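Local coordinates for exopolysaccharide biosynthesis protein (Pantoea stewartii subsp. stewartii DC283, PDB 6TGF), which modifies the glycan biofilm, probably by hydrolysing exopolysaccharide, as a trimer with a bacteriophage tailspike-like parallel beta-helix fold, at residues E169-S172 and V173-R177; R632-G635 and W636-S639. All coordinates share one frame; numbering follows the deposited sequence.

The two contacts are local: a helix N-cap and a turn between strands, near opposite ends of a long chain. Contact 1 (169-172 with 173-177) comes first in sequence. It joins strand 168-170 to helix 173-176, at the edge of a mixed sheet that precedes the parallel strands of the beta-helix. Contact 2 (632-635 with 636-639) comes after those strands. It links strand 626-633 to strand 637-646, which belong to two different antiparallel sheets. The contacts share no strand, helix or sheet. The centres of contacts 1 and 2 lie about 99 Å apart, on opposite sides of the chain's centre. The nearest atoms of contacts 1 and 2 are about 87 Å apart. They therefore mark separate parts of the elongated, tailspike-like molecule.

Contact 1 of 2, residues E169-S172 and V173-R177; sequences EIPS and VDDLR. With EDO (1,2-ethanediol), chain C.
The N-cap of the short helix 173-176 is the main feature here. Strand 168-170 runs into this helix, and strand 187-190 follows in parallel, giving a small beta-alpha-beta unit. Ser172 is the N-cap residue. Its OG lies between the backbone N and the carbonyl carbon (chi1 63°). From there it accepts a weak capping bond from Asp175 N, with Asp175 N to Ser172 OG at 3.4 Å. The same hydroxyl donates to the carboxylate, Ser172 OG to Asp175 OD2, at 2.8 Å. It reaches that oxygen from above the carboxylate plane, 45° out of it. The Ser172 carbonyl starts the helical hydrogen bonding, with Leu176 N to Ser172 O at 3.0 Å; Asp175 N adds a weak bond to the same oxygen. Pro171 flanks the cap, crossing the Asp175 side chain at about a right angle, with Pro171 CG 3.3 Å from Asp175 OD2. On the buried side, Ile170 meets the helix through both branches. Ile170 CG2 rests 3.7 Å from Asp175 CB, and Ile170 CD1 touches Leu176 CD1 at 3.7 Å. Ile188 of strand 187-190 packs against both Ile170 and Leu176. Asp174 turns to another partner: Asp174 OD2 accepts from O1 of a bound 1,2-ethanediol at 3.1 Å, probably a molecule of the crystallisation liquor. One good and one weak bond hold the Ser172 hydroxyl and probably restrict its rotation. The Asp174 and Asp175 carboxylates, in the first turn, may be slightly favoured in their ionised forms by the start of this very short helix.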
ATOM      1  N   GLU B 169      30.908 -13.178  38.691  1.00 51.26           N
ATOM      2  CA  GLU B 169      29.581 -13.571  38.147  1.00 49.76           C
ATOM      3  C   GLU B 169      28.568 -13.650  39.296  1.00 47.62           C
ATOM      4  O   GLU B 169      28.957 -14.078  40.399  1.00 47.31           O
ATOM      5  CB  GLU B 169      29.674 -14.902  37.398  1.00 50.55           C
ATOM      6  CG  GLU B 169      28.451 -15.201  36.550  1.00 51.07           C
ATOM      7  CD  GLU B 169      28.653 -16.250  35.469  1.00 51.75           C
ATOM      8  OE1 GLU B 169      28.140 -16.046  34.347  1.00 52.10           O
ATOM      9  OE2 GLU B 169      29.319 -17.267  35.748  1.00 52.19           O
ATOM     10  N   ILE B 170      27.321 -13.248  39.031  1.00 45.42           N
ATOM     11  CA  ILE B 170      26.200 -13.210  40.017  1.00 43.81           C
ATOM     12  C   ILE B 170      24.985 -13.887  39.383  1.00 42.45           C
ATOM     13  O   ILE B 170      24.637 -13.591  38.244  1.00 42.01           O
ATOM     14  CB  ILE B 170      25.925 -11.755  40.458  1.00 43.55           C
ATOM     15  CG1 ILE B 170      27.158 -11.148  41.136  1.00 43.49           C
ATOM     16  CG2 ILE B 170      24.685 -11.671  41.340  1.00 43.55           C
ATOM     17  CD1 ILE B 170      26.948  -9.771  41.730  1.00 43.38           C
ATOM     18  N   PRO B 171      24.319 -14.835  40.085  1.00 41.18           N
ATOM     19  CA  PRO B 171      23.264 -15.645  39.472  1.00 40.53           C
ATOM     20  C   PRO B 171      21.915 -14.943  39.225  1.00 39.43           C
ATOM     21  O   PRO B 171      21.272 -15.298  38.254  1.00 39.27           O
ATOM     22  CB  PRO B 171      23.086 -16.805  40.469  1.00 40.89           C
ATOM     23  CG  PRO B 171      23.514 -16.234  41.803  1.00 40.97           C
ATOM     24  CD  PRO B 171      24.582 -15.209  41.484  1.00 41.00           C
ATOM     25  N   SER B 172      21.516 -13.991  40.080  1.00 38.37           N
ATOM     26  CA  SER B 172      20.187 -13.319  40.042  1.00 37.63           C
ATOM     27  C   SER B 172      20.302 -11.852  40.476  1.00 36.92           C
ATOM     28  O   SER B 172      21.335 -11.498  41.076  1.00 36.81           O
ATOM     29  CB  SER B 172      19.197 -14.061  40.900  1.00 37.75           C
ATOM     30  OG  SER B 172      19.592 -14.039  42.265  1.00 37.80           O
ATOM     31  N   VAL B 173      19.277 -11.035  40.194  1.00 36.37           N
ATOM     32  CA  VAL B 173      19.229  -9.599  40.612  1.00 36.10           C
ATOM     33  C   VAL B 173      19.037  -9.549  42.132  1.00 35.88           C
ATOM     34  O   VAL B 173      19.567  -8.610  42.758  1.00 35.62           O
ATOM     35  CB  VAL B 173      18.148  -8.769  39.886  1.00 35.95           C
ATOM     36  CG1 VAL B 173      18.222  -8.914  38.378  1.00 35.91           C
ATOM     37  CG2 VAL B 173      16.744  -9.071  40.373  1.00 36.13           C
ATOM     38  N   ASP B 174      18.298 -10.516  42.690  1.00 35.89           N
ATOM     39  CA  ASP B 174      18.137 -10.719  44.156  1.00 35.99           C
ATOM     40  C   ASP B 174      19.524 -10.678  44.813  1.00 35.74           C
ATOM     41  O   ASP B 174      19.687  -9.940  45.806  1.00 35.69           O
ATOM     42  CB  ASP B 174      17.419 -12.036  44.467  1.00 36.34           C
ATOM     43  CG  ASP B 174      15.921 -12.025  44.200  1.00 36.61           C
ATOM     44  OD1 ASP B 174      15.385 -10.956  43.846  1.00 36.53           O
ATOM     45  OD2 ASP B 174      15.299 -13.096  44.344  1.00 37.13           O
ATOM     46  N   ASP B 175      20.481 -11.427  44.256  1.00 35.44           N
ATOM     47  CA  ASP B 175      21.882 -11.515  44.749  1.00 35.22           C
ATOM     48  C   ASP B 175      22.647 -10.239  44.368  1.00 34.76           C
ATOM     49  O   ASP B 175      23.507  -9.814  45.167  1.00 34.80           O
ATOM     50  CB  ASP B 175      22.571 -12.777  44.226  1.00 35.44           C
ATOM     51  CG  ASP B 175      22.018 -14.058  44.830  1.00 35.79           C
ATOM     52  OD1 ASP B 175      22.067 -14.190  46.069  1.00 35.97           O
ATOM     53  OD2 ASP B 175      21.527 -14.907  44.060  1.00 35.97           O
ATOM     54  N   LEU B 176      22.346  -9.651  43.203  1.00 34.26           N
ATOM     55  CA  LEU B 176      22.992  -8.405  42.699  1.00 33.77           C
ATOM     56  C   LEU B 176      22.668  -7.232  43.635  1.00 33.51           C
ATOM     57  O   LEU B 176      23.586  -6.435  43.911  1.00 33.60           O
ATOM     58  CB  LEU B 176      22.512  -8.111  41.275  1.00 33.59           C
ATOM     59  CG  LEU B 176      23.192  -6.934  40.576  1.00 33.38           C
ATOM     60  CD1 LEU B 176      24.665  -7.219  40.331  1.00 33.43           C
ATOM     61  CD2 LEU B 176      22.491  -6.602  39.268  1.00 33.33           C
ATOM     62  N   ARG B 177      21.418  -7.137  44.100  1.00 33.23           N
ATOM     63  CA  ARG B 177      20.933  -6.049  44.995  1.00 33.15           C
ATOM     64  C   ARG B 177      21.556  -6.185  46.391  1.00 33.48           C
ATOM     65  O   ARG B 177      21.466  -5.211  47.162  1.00 33.57           O
ATOM     66  CB  ARG B 177      19.405  -6.072  45.089  1.00 32.92           C
ATOM     67  CG  ARG B 177      18.696  -5.527  43.858  1.00 32.73           C
ATOM     68  CD  ARG B 177      17.242  -5.946  43.824  1.00 32.65           C
ATOM     69  NE  ARG B 177      16.510  -5.353  42.713  1.00 32.48           N
ATOM     70  CZ  ARG B 177      15.305  -5.743  42.304  1.00 32.42           C
ATOM     71  NH1 ARG B 177      14.678  -6.739  42.910  1.00 32.60           N
ATOM     72  NH2 ARG B 177      14.727  -5.138  41.283  1.00 32.31           N
TER
HETATM   73  C1  EDO C 810      13.315 -15.266  41.565  1.00 72.08           C
HETATM   74  O1  EDO C 810      13.526 -13.932  41.988  1.00 71.60           O
HETATM   75  C2  EDO C 810      11.919 -15.733  41.756  1.00 72.26           C
HETATM   76  O2  EDO C 810      10.956 -14.696  41.710  1.00 72.38           O

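Contact 2 of 2, residues R632-G635 and W636-S639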
ATOM      1  N   ARG B 632     -31.019  -3.097 -41.132  1.00 51.93           N
ATOM      2  CA  ARG B 632     -30.546  -2.846 -42.518  1.00 53.04           C
ATOM      3  C   ARG B 632     -29.926  -1.447 -42.549  1.00 52.98           C
ATOM      4  O   ARG B 632     -30.667  -0.467 -42.765  1.00 52.51           O
ATOM      5  CB  ARG B 632     -31.692  -2.996 -43.524  1.00 53.62           C
ATOM      6  CG  ARG B 632     -31.240  -3.003 -44.977  1.00 54.34           C
ATOM      7  CD  ARG B 632     -32.257  -3.632 -45.910  1.00 54.78           C
ATOM      8  NE  ARG B 632     -31.606  -4.234 -47.068  1.00 55.60           N
ATOM      9  CZ  ARG B 632     -31.587  -3.730 -48.301  1.00 56.21           C
ATOM     10  NH1 ARG B 632     -32.202  -2.592 -48.581  1.00 56.07           N
ATOM     11  NH2 ARG B 632     -30.950  -4.376 -49.262  1.00 56.89           N
ATOM     12  N   LEU B 633     -28.616  -1.369 -42.299  1.00 53.55           N
ATOM     13  CA  LEU B 633     -27.851  -0.098 -42.224  1.00 53.85           C
ATOM     14  C   LEU B 633     -27.872   0.565 -43.607  1.00 54.21           C
ATOM     15  O   LEU B 633     -27.524  -0.117 -44.591  1.00 54.79           O
ATOM     16  CB  LEU B 633     -26.426  -0.404 -41.748  1.00 54.15           C
ATOM     17  CG  LEU B 633     -25.641   0.774 -41.174  1.00 54.17           C
ATOM     18  CD1 LEU B 633     -26.355   1.397 -39.981  1.00 53.76           C
ATOM     19  CD2 LEU B 633     -24.237   0.346 -40.778  1.00 54.60           C
ATOM     20  N   ALA B 634     -28.292   1.834 -43.669  1.00 54.15           N
ATOM     21  CA  ALA B 634     -28.522   2.614 -44.909  1.00 54.63           C
ATOM     22  C   ALA B 634     -27.233   2.707 -45.731  1.00 55.32           C
ATOM     23  O   ALA B 634     -26.150   2.437 -45.182  1.00 55.27           O
ATOM     24  CB  ALA B 634     -29.035   3.990 -44.561  1.00 54.42           C
ATOM     25  N   GLY B 635     -27.357   3.074 -47.009  1.00 55.91           N
ATOM     26  CA  GLY B 635     -26.213   3.387 -47.886  1.00 56.64           C
ATOM     27  C   GLY B 635     -25.568   4.700 -47.482  1.00 56.79           C
ATOM     28  O   GLY B 635     -26.316   5.652 -47.178  1.00 56.38           O
ATOM     29  N   TRP B 636     -24.232   4.744 -47.457  1.00 57.43           N
ATOM     30  CA  TRP B 636     -23.413   5.947 -47.138  1.00 57.70           C
ATOM     31  C   TRP B 636     -23.741   6.473 -45.735  1.00 56.44           C
ATOM     32  O   TRP B 636     -23.844   7.707 -45.585  1.00 56.50           O
ATOM     33  CB  TRP B 636     -23.611   7.040 -48.197  1.00 58.57           C
ATOM     34  CG  TRP B 636     -23.181   6.651 -49.577  1.00 59.57           C
ATOM     35  CD1 TRP B 636     -23.950   6.640 -50.704  1.00 59.81           C
ATOM     36  CD2 TRP B 636     -21.868   6.222 -49.982  1.00 60.50           C
ATOM     37  NE1 TRP B 636     -23.209   6.235 -51.781  1.00 60.71           N
ATOM     38  CE2 TRP B 636     -21.929   5.970 -51.370  1.00 61.05           C
ATOM     39  CE3 TRP B 636     -20.654   6.025 -49.314  1.00 60.80           C
ATOM     40  CZ2 TRP B 636     -20.822   5.531 -52.095  1.00 61.78           C
ATOM     41  CZ3 TRP B 636     -19.559   5.592 -50.031  1.00 61.44           C
ATOM     42  CH2 TRP B 636     -19.645   5.350 -51.403  1.00 62.00           C
ATOM     43  N   THR B 637     -23.904   5.582 -44.752  1.00 55.18           N
ATOM     44  CA  THR B 637     -23.928   5.940 -43.307  1.00 54.04           C
ATOM     45  C   THR B 637     -22.529   5.673 -42.755  1.00 53.56           C
ATOM     46  O   THR B 637     -22.147   4.527 -42.525  1.00 53.66           O
ATOM     47  CB  THR B 637     -25.076   5.257 -42.550  1.00 53.47           C
ATOM     48  OG1 THR B 637     -24.997   5.653 -41.181  1.00 52.95           O
ATOM     49  CG2 THR B 637     -25.059   3.750 -42.624  1.00 53.69           C
ATOM     50  N   PRO B 638     -21.717   6.736 -42.555  1.00 52.71           N
ATOM     51  CA  PRO B 638     -20.281   6.585 -42.310  1.00 52.34           C
ATOM     52  C   PRO B 638     -19.914   6.139 -40.885  1.00 51.01           C
ATOM     53  O   PRO B 638     -18.863   5.550 -40.718  1.00 51.10           O
ATOM     54  CB  PRO B 638     -19.751   8.000 -42.586  1.00 52.82           C
ATOM     55  CG  PRO B 638     -20.893   8.908 -42.180  1.00 52.62           C
ATOM     56  CD  PRO B 638     -22.147   8.143 -42.542  1.00 52.49           C
ATOM     57  N   SER B 639     -20.771   6.436 -39.904  1.00 49.49           N
ATOM     58  CA  SER B 639     -20.556   6.125 -38.466  1.00 48.42           C
ATOM     59  C   SER B 639     -21.883   6.225 -37.706  1.00 47.14           C
ATOM     60  O   SER B 639     -22.434   7.340 -37.627  1.00 46.70           O
ATOM     61  CB  SER B 639     -19.513   7.033 -37.869  1.00 48.54           C
ATOM     62  OG  SER B 639     -19.849   8.399 -38.071  1.00 48.54           O
TER
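The Thr637 methyl meets the end of the Leu633 side chain, the two side chains crossing at about a right angle. Thr637 CG2 is 3.4 Å from Leu633 CG, with both leucine methyls nearby. The threonine torsion explains this. With OG1 anti to the backbone N (chi1 179°), CG2 falls between the backbone N and the carbonyl carbon and points to Leu633 and Ala634 O. The same methyl meets the Ala634 carbonyl, with Thr637 CG2 to Ala634 O at 3.1 Å. The hydroxyl serves another partner, the backbone oxygen of Gln566. Between these residues the chain makes an open beta turn, 634-637, roughly of type II, without the Thr637 N to Ala634 O hydrogen bond. Gly635 and Trp636 are its central residues. Trp636 has a positive phi of 59°, a left-handed backbone conformation at the corner, where the chain changes direction. Its side chain leads away from 632-635. The Trp636 side chain comes within about 3 Å of a bound 1,2-ethanediol, probably from the crystallisation liquor. The carbonyls of the turn are bonded to side chains beyond it: Ala634 O accepts from Asn537 ND2, and Gly635 O pairs with Ser567 OG. The turn carries the chain from strand 626-633, which pairs with strands 543-551 and 614-620, to strand 637-646, which lies between strands 534-537 and 558-564 in a second antiparallel sheet. Just past the turn, Ser639 OG is hydrogen-bonded to Thr647 OG1 of a second subunit, so the start of the new strand borders a subunit interface.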